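Local structure of probable dipeptidase (Pseudomonas aeruginosa, 3B40) at residues A[220-223]-A[229-232]. The protein is probably a metal-dependent dipeptidase of the membrane dipeptidase family (peptidase family M19), hydrolysing the peptide bond of dipeptides. The protein carries 11 engineered substitutions. Sequence-based numbering, arbitrary orientation.
Sequences EQVA and PIVA
Ile230 reaches from its strand to two consecutive residues of the preceding helix, Val222 and Ala223, and the contact is a compact example of how apolar side chains help seat a helix on a parallel sheet. The segments 220-223 and 229-232 share no hydrogen bond, and the surface buried between them is a modest 102 Å². The closer pair brings CG1 of Val222 to 3.9 Å from CG2 of Ile230, methyl against methyl. Val222 presents this branch because CG1 lies anti to the backbone N (chi1 168°). The same methyl also serves the other arm of the isoleucine, with CG1 of Val222 4.2 Å from CD1 of Ile230, and so faces both branches at once. That CD1 of Ile230 also lies beside Ala223, 4.4 Å from its CB and equally far from its CA, a looser approach. The extended outer part of the isoleucine chain (chi2 169°) carries CD1 out to the helix. Ala223 CA and Ile230 CA, 7.6 Å apart, are the nearest CA pair across the two segments.

The surroundings continue this apolar layer. Val222 also rests on Ile209 of the preceding strand, while Ala223 meets Leu254 and Ile230 meets Ile255, both of helix 249-257. Polar bonds lie elsewhere: Ile230 pairs through its backbone with Val261, and the amide of Gln221 is bonded to the backbone of Gly189 and Leu191.

Strands 208-210 and 230-235 are parallel neighbours joined through helix 216-225, a beta-alpha-beta crossover, the repeating element of the TIM-barrel fold to which this family belongs.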
loop_
_atom_site.group_PDB
_atom_site.type_symbol
_atom_site.label_atom_id
_atom_site.label_comp_id
_atom_site.label_asym_id
_atom_site.label_seq_id
_atom_site.Cartn_x
_atom_site.Cartn_y
_atom_site.Cartn_z
ATOM N N GLU A 220 5.755 -3.468 16.307
ATOM C CA GLU A 220 6.791 -3.964 17.202
ATOM C C GLU A 220 6.478 -5.385 17.625
ATOM O O GLU A 220 7.381 -6.211 17.716
ATOM C CB GLU A 220 6.951 -3.044 18.425
ATOM C CG GLU A 220 7.685 -1.731 18.091
ATOM C CD GLU A 220 7.608 -0.695 19.205
ATOM O OE1 GLU A 220 6.834 -0.879 20.167
ATOM O OE2 GLU A 220 8.300 0.325 19.103
ATOM N N GLN A 221 5.193 -5.650 17.881
ATOM C CA GLN A 221 4.704 -6.967 18.298
ATOM C C GLN A 221 4.748 -7.963 17.157
ATOM O O GLN A 221 5.084 -9.125 17.370
ATOM C CB GLN A 221 3.298 -6.843 18.894
ATOM C CG GLN A 221 3.319 -6.069 20.207
ATOM C CD GLN A 221 1.967 -5.655 20.714
ATOM O OE1 GLN A 221 0.920 -6.234 20.382
ATOM N NE2 GLN A 221 1.979 -4.655 21.556
ATOM N N VAL A 222 4.438 -7.520 15.946
ATOM C CA VAL A 222 4.592 -8.418 14.798
ATOM C C VAL A 222 6.071 -8.831 14.718
ATOM O O VAL A 222 6.357 -10.012 14.604
ATOM C CB VAL A 222 4.147 -7.787 13.441
ATOM C CG1 VAL A 222 4.604 -8.660 12.239
ATOM C CG2 VAL A 222 2.673 -7.609 13.389
ATOM N N ALA A 223 6.988 -7.858 14.808
ATOM C CA ALA A 223 8.429 -8.159 14.724
ATOM C C ALA A 223 8.897 -9.172 15.807
ATOM O O ALA A 223 9.558 -10.157 15.484
ATOM C CB ALA A 223 9.239 -6.875 14.757
ATOM N N PRO A 229 10.412 -13.339 7.462
ATOM C CA PRO A 229 10.477 -11.954 6.946
ATOM C C PRO A 229 9.132 -11.245 6.916
ATOM O O PRO A 229 8.098 -11.854 6.619
ATOM C CB PRO A 229 11.062 -12.122 5.535
ATOM C CG PRO A 229 12.003 -13.392 5.725
ATOM C CD PRO A 229 11.201 -14.275 6.624
ATOM N N ILE A 230 9.160 -9.968 7.291
ATOM C CA ILE A 230 7.978 -9.128 7.209
ATOM C C ILE A 230 8.235 -8.009 6.205
ATOM O O ILE A 230 9.399 -7.712 5.866
ATOM C CB ILE A 230 7.519 -8.595 8.615
ATOM C CG1 ILE A 230 8.526 -7.627 9.239
ATOM C CG2 ILE A 230 7.241 -9.831 9.615
ATOM C CD1 ILE A 230 7.970 -6.883 10.504
ATOM N N VAL A 231 7.160 -7.403 5.728
ATOM C CA VAL A 231 7.248 -6.431 4.659
ATOM C C VAL A 231 6.392 -5.216 5.012
ATOM O O VAL A 231 5.399 -5.329 5.733
ATOM C CB VAL A 231 6.803 -7.118 3.297
ATOM C CG1 VAL A 231 6.484 -6.117 2.222
ATOM C CG2 VAL A 231 7.926 -8.148 2.824
ATOM N N ALA A 232 6.795 -4.045 4.548
ATOM C CA ALA A 232 5.910 -2.912 4.522
ATOM C C ALA A 232 5.599 -2.674 3.027
ATOM O O ALA A 232 6.458 -2.165 2.305
ATOM C CB ALA A 232 6.597 -1.685 5.142
#